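Local coordinates for methyl-accepting/DNA response regulator (Bacillus cereus, PDB 3D6W), which probably binds DNA through its LytTR domain, the part crystallised here, as a response regulator in phosphorelay signalling, at residues 65-69 and 70-74; 7-11 and 12-16. All blocks are in the same frame, centred on the assembly; numbering follows the deposited sequence.

Contact 1. Residues 65-69 and 70-74; sequences FIVNV and NHIKA. With MG (magnesium ion), chain C.
Asn68 and Asn70 open this turn with an Asx turn: Asn68 OD1 accepts Asn70 N at 3.0 Å, the donor standing 41° out of the carbonyl plane. With CG anti to the backbone N (chi1 -169°), the Asn68 amide lies beside its own carbonyl, where OD1 can meet that N-H. OD1 also draws a weak bond from Asn70 ND2 (3.3 Å), their amide planes turned 79° against each other. The main chain folds in step, with His71 N donating to Asn68 O at 3.0 Å, followed by a weak bond from Ile72 N to Val69 O (3.3 Å). Asn68 ND2, bound to Val21 O, comes up to the edge of the His71 imidazole, 3.4 Å from CD2, while His71 NE2 reaches Ser19 O. Outside this polar knot, Val67 CG2 meets Ile72 CG1 at 4.1 Å, and Ile72 CD1 comes close to Val69 CB. The carbonyl O of Ile72 binds magnesium at 2.6 Å, with two waters also coordinated. Asp88, also seen as a magnesium ligand in this protein, pairs through its backbone with His71. Asn68 OD1 is thus committed to one backbone N-H, that of Asn70, while the Ile72 carbonyl, beyond the turn, coordinates magnesium.

Contact 2. Residues 7-11 and 12-16; sequences LKTTD and GWIPV
Leu7 and Ile14 form an antiparallel hydrogen-bonded pair, Leu7 N to Ile14 O (3.0 Å) and Ile14 N to Leu7 O (2.9 Å). Lys8 and Trp13 are the neighbouring non-hydrogen-bonded pair, and Trp13 CA adds a CA-H...O contact to Leu7 O. At the tip, Gly12 O takes two donors from one residue. Thr9 N approaches nearly along the C=O axis at 2.8 Å, whereas Thr9 OG1, set by a chi1 of only 23°, comes from above the carbonyl plane at 2.7 Å. A water bridges Thr9 OG1, Asp11 OD1 and, weakly, Gly12 N; the direct bond from Gly12 N to Asp11 OD1 is weak too.

Packing divides between the two faces of the hairpin. On one, the Lys8 chain runs extended alongside the indole, its CB 3.7 Å from Trp13 NE1, and the ring meets Phe109 of a neighbouring subunit. On the other, Leu7 CG touches Val16 CG2 at 3.9 Å and both side chains rest on Leu38. Towards the tip, Ile14 CG1 lies 3.6 Å from Thr9 OG1. Chemically, Leu7 and Val16 turn to the chain's own Leu38, whereas Trp13 and Ile14 both meet a neighbouring subunit, and the reversal of the hairpin is pinned by a threonine that grips one carbonyl with both backbone and hydroxyl.

In the fold
Contact 2 comes first along the chain, as the N-terminal hairpin of strands 4-8 and 13-17; contact 1 follows, where strand 65-68 of the five-stranded sheet turns into strand 72-76 of the three-stranded one. Their centres are 22 Å apart and their nearest atoms about 8 Å, so within one chain they do not touch. The assembly brings such regions together: Pro15 of a second subunit packs on Ile72 of contact 1, and Pro15 of contact 2 packs on Ile72 of a third subunit. In this LytTR domain, a turn near the chain centre and an outlying hairpin therefore meet across subunit boundaries; contact 1 binds magnesium through Ile72, whereas the Ile14 side chain lies about 6 Å from a magnesium ion.

Contact 1. Residues 65-69 and 70-74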
loop_
_atom_site.group_PDB
_atom_site.type_symbol
_atom_site.label_atom_id
_atom_site.label_comp_id
_atom_site.label_asym_id
_atom_site.label_seq_id
_atom_site.Cartn_x
_atom_site.Cartn_y
_atom_site.Cartn_z
ATOM N N PHE A 65 -1.404 16.453 -22.161
ATOM C CA PHE A 65 -1.340 16.167 -20.711
ATOM C C PHE A 65 -1.803 14.797 -20.322
ATOM O O PHE A 65 -2.853 14.320 -20.789
ATOM C CB PHE A 65 -2.214 17.141 -19.920
ATOM C CG PHE A 65 -1.714 18.546 -19.949
ATOM C CD1 PHE A 65 -2.125 19.422 -20.947
ATOM C CD2 PHE A 65 -0.806 18.994 -18.985
ATOM C CE1 PHE A 65 -1.607 20.769 -20.995
ATOM C CE2 PHE A 65 -0.312 20.297 -19.009
ATOM C CZ PHE A 65 -0.720 21.188 -20.020
ATOM N N ILE A 66 -1.022 14.173 -19.435
ATOM C CA ILE A 66 -1.502 13.072 -18.615
ATOM C C ILE A 66 -1.534 13.546 -17.136
ATOM O O ILE A 66 -0.561 14.089 -16.621
ATOM C CB ILE A 66 -0.642 11.794 -18.739
ATOM C CG1 ILE A 66 -0.670 11.237 -20.173
ATOM C CG2 ILE A 66 -1.100 10.730 -17.665
ATOM C CD1 ILE A 66 0.309 10.173 -20.403
ATOM N N VAL A 67 -2.679 13.364 -16.476
ATOM C CA VAL A 67 -2.828 13.765 -15.079
ATOM C C VAL A 67 -2.880 12.540 -14.125
ATOM O O VAL A 67 -3.395 11.430 -14.480
ATOM C CB VAL A 67 -4.066 14.727 -14.902
ATOM C CG1 VAL A 67 -5.394 13.979 -14.968
ATOM C CG2 VAL A 67 -3.969 15.545 -13.574
ATOM N N ASN A 68 -2.342 12.725 -12.927
ATOM C CA ASN A 68 -2.537 11.766 -11.814
ATOM C C ASN A 68 -3.749 12.212 -11.013
ATOM O O ASN A 68 -3.704 13.235 -10.355
ATOM C CB ASN A 68 -1.290 11.759 -10.904
ATOM C CG ASN A 68 -1.287 10.631 -9.895
ATOM O OD1 ASN A 68 -2.306 10.102 -9.566
ATOM N ND2 ASN A 68 -0.117 10.307 -9.373
ATOM N N VAL A 69 -4.814 11.418 -11.040
ATOM C CA VAL A 69 -6.068 11.770 -10.362
ATOM C C VAL A 69 -5.864 11.895 -8.854
ATOM O O VAL A 69 -6.685 12.529 -8.172
ATOM C CB VAL A 69 -7.240 10.773 -10.689
ATOM C CG1 VAL A 69 -7.345 10.528 -12.240
ATOM C CG2 VAL A 69 -7.068 9.469 -9.971
ATOM N N ASN A 70 -4.773 11.333 -8.320
ATOM C CA ASN A 70 -4.521 11.444 -6.891
ATOM C C ASN A 70 -3.952 12.763 -6.450
ATOM O O ASN A 70 -3.902 13.048 -5.253
ATOM C CB ASN A 70 -3.645 10.286 -6.423
ATOM C CG ASN A 70 -4.378 8.959 -6.544
ATOM O OD1 ASN A 70 -5.409 8.739 -5.879
ATOM N ND2 ASN A 70 -3.898 8.098 -7.437
ATOM N N HIS A 71 -3.501 13.568 -7.412
ATOM C CA HIS A 71 -3.092 14.938 -7.142
ATOM C C HIS A 71 -4.105 15.956 -7.555
ATOM O O HIS A 71 -3.873 17.129 -7.388
ATOM C CB HIS A 71 -1.760 15.216 -7.771
ATOM C CG HIS A 71 -0.675 14.377 -7.203
ATOM N ND1 HIS A 71 0.049 14.758 -6.099
ATOM C CD2 HIS A 71 -0.219 13.152 -7.550
ATOM C CE1 HIS A 71 0.922 13.807 -5.799
ATOM N NE2 HIS A 71 0.780 12.821 -6.670
ATOM N N ILE A 72 -5.248 15.526 -8.057
ATOM C CA ILE A 72 -6.336 16.454 -8.380
ATOM C C ILE A 72 -6.983 16.873 -7.081
ATOM O O ILE A 72 -7.382 16.017 -6.264
ATOM C CB ILE A 72 -7.431 15.862 -9.323
ATOM C CG1 ILE A 72 -6.853 15.586 -10.716
ATOM C CG2 ILE A 72 -8.648 16.829 -9.456
ATOM C CD1 ILE A 72 -7.763 14.850 -11.643
ATOM N N LYS A 73 -7.114 18.183 -6.901
ATOM C CA LYS A 73 -7.885 18.707 -5.786
ATOM C C LYS A 73 -9.392 18.854 -6.149
ATOM O O LYS A 73 -10.258 18.363 -5.400
ATOM C CB LYS A 73 -7.283 20.022 -5.311
ATOM C CG LYS A 73 -8.051 20.670 -4.189
ATOM C CD LYS A 73 -7.224 21.752 -3.539
ATOM C CE LYS A 73 -7.982 23.057 -3.451
ATOM N NZ LYS A 73 -8.743 23.095 -2.163
ATOM N N ALA A 74 -9.688 19.480 -7.288
ATOM C CA ALA A 74 -11.073 19.724 -7.711
ATOM C C ALA A 74 -11.138 19.776 -9.228
ATOM O O ALA A 74 -10.151 20.153 -9.883
ATOM C CB ALA A 74 -11.646 21.042 -7.118
HETATM MG MG MG C . -6.688 14.837 -4.086
HETATM O O HOH W 1 -0.525 7.504 -8.040
HETATM O O HOH W 2 -7.671 12.879 -5.628
HETATM O O HOH W 3 -9.103 15.520 -4.487
HETATM O O HOH W 4 -8.027 13.659 -2.271
#

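Contact 2. Residues 7-11 and 12-16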
loop_
_atom_site.group_PDB
_atom_site.type_symbol
_atom_site.label_atom_id
_atom_site.label_comp_id
_atom_site.label_asym_id
_atom_site.label_seq_id
_atom_site.Cartn_x
_atom_site.Cartn_y
_atom_site.Cartn_z
ATOM N N LEU A 7 13.384 11.185 -14.237
ATOM C CA LEU A 7 13.417 12.513 -14.846
ATOM C C LEU A 7 14.874 12.936 -15.083
ATOM O O LEU A 7 15.744 12.731 -14.242
ATOM C CB LEU A 7 12.763 13.566 -13.947
ATOM C CG LEU A 7 11.477 13.355 -13.163
ATOM C CD1 LEU A 7 10.719 14.650 -13.036
ATOM C CD2 LEU A 7 10.608 12.306 -13.784
ATOM N N LYS A 8 15.123 13.571 -16.219
ATOM C CA LYS A 8 16.441 14.144 -16.519
ATOM C C LYS A 8 16.512 15.527 -15.917
ATOM O O LYS A 8 15.652 16.365 -16.218
ATOM C CB LYS A 8 16.635 14.218 -18.030
ATOM C CG LYS A 8 17.822 15.012 -18.507
ATOM C CD LYS A 8 18.139 14.660 -19.939
ATOM C CE LYS A 8 19.576 15.035 -20.277
ATOM N NZ LYS A 8 19.993 14.339 -21.514
ATOM N N THR A 9 17.492 15.733 -15.025
ATOM C CA THR A 9 17.861 17.080 -14.544
ATOM C C THR A 9 19.129 17.578 -15.232
ATOM O O THR A 9 19.718 16.878 -16.058
ATOM C CB THR A 9 18.066 17.153 -13.032
ATOM O OG1 THR A 9 18.374 15.851 -12.538
ATOM C CG2 THR A 9 16.784 17.680 -12.335
ATOM N N THR A 10 19.517 18.809 -14.895
ATOM C CA THR A 10 20.632 19.508 -15.552
ATOM C C THR A 10 21.940 18.669 -15.522
ATOM O O THR A 10 22.606 18.474 -16.561
ATOM C CB THR A 10 20.818 20.952 -14.945
ATOM O OG1 THR A 10 20.721 20.898 -13.518
ATOM C CG2 THR A 10 19.737 21.891 -15.456
ATOM N N ASP A 11 22.251 18.120 -14.349
ATOM C CA ASP A 11 23.503 17.377 -14.147
ATOM C C ASP A 11 23.313 15.842 -14.069
ATOM O O ASP A 11 24.178 15.088 -14.564
ATOM C CB ASP A 11 24.241 17.907 -12.905
ATOM C CG ASP A 11 23.309 18.118 -11.714
ATOM O OD1 ASP A 11 22.061 18.128 -11.930
ATOM O OD2 ASP A 11 23.830 18.276 -10.580
ATOM N N GLY A 12 22.200 15.385 -13.466
ATOM C CA GLY A 12 21.952 13.938 -13.248
ATOM C C GLY A 12 20.519 13.548 -13.547
ATOM O O GLY A 12 19.797 14.312 -14.177
ATOM N N TRP A 13 20.115 12.353 -13.127
ATOM C CA TRP A 13 18.705 11.875 -13.273
ATOM C C TRP A 13 18.134 11.479 -11.916
ATOM O O TRP A 13 18.835 10.907 -11.060
ATOM C CB TRP A 13 18.623 10.633 -14.151
ATOM C CG TRP A 13 18.925 10.794 -15.580
ATOM C CD1 TRP A 13 18.043 11.123 -16.575
ATOM C CD2 TRP A 13 20.182 10.551 -16.211
ATOM N NE1 TRP A 13 18.680 11.121 -17.775
ATOM C CE2 TRP A 13 19.998 10.775 -17.585
ATOM C CE3 TRP A 13 21.446 10.170 -15.746
ATOM C CZ2 TRP A 13 21.037 10.643 -18.501
ATOM C CZ3 TRP A 13 22.466 10.049 -16.637
ATOM C CH2 TRP A 13 22.263 10.279 -18.007
ATOM N N ILE A 14 16.847 11.727 -11.746
ATOM C CA ILE A 14 16.221 11.567 -10.458
ATOM C C ILE A 14 15.061 10.583 -10.603
ATOM O O ILE A 14 14.092 10.872 -11.304
ATOM C CB ILE A 14 15.829 12.957 -9.891
ATOM C CG1 ILE A 14 17.117 13.822 -9.810
ATOM C CG2 ILE A 14 15.101 12.823 -8.542
ATOM C CD1 ILE A 14 17.075 14.949 -8.866
ATOM N N PRO A 15 15.188 9.380 -9.988
ATOM C CA PRO A 15 14.051 8.461 -9.897
ATOM C C PRO A 15 12.970 9.010 -8.972
ATOM O O PRO A 15 13.254 9.414 -7.853
ATOM C CB PRO A 15 14.662 7.165 -9.322
ATOM C CG PRO A 15 16.135 7.353 -9.304
ATOM C CD PRO A 15 16.406 8.810 -9.378
ATOM N N VAL A 16 11.742 9.066 -9.480
ATOM C CA VAL A 16 10.579 9.572 -8.734
ATOM C C VAL A 16 9.523 8.438 -8.735
ATOM O O VAL A 16 9.286 7.851 -9.771
ATOM C CB VAL A 16 10.040 10.861 -9.428
ATOM C CG1 VAL A 16 8.843 11.450 -8.681
ATOM C CG2 VAL A 16 11.140 11.871 -9.559
HETATM O O HOH W 5 20.824 15.985 -11.042
#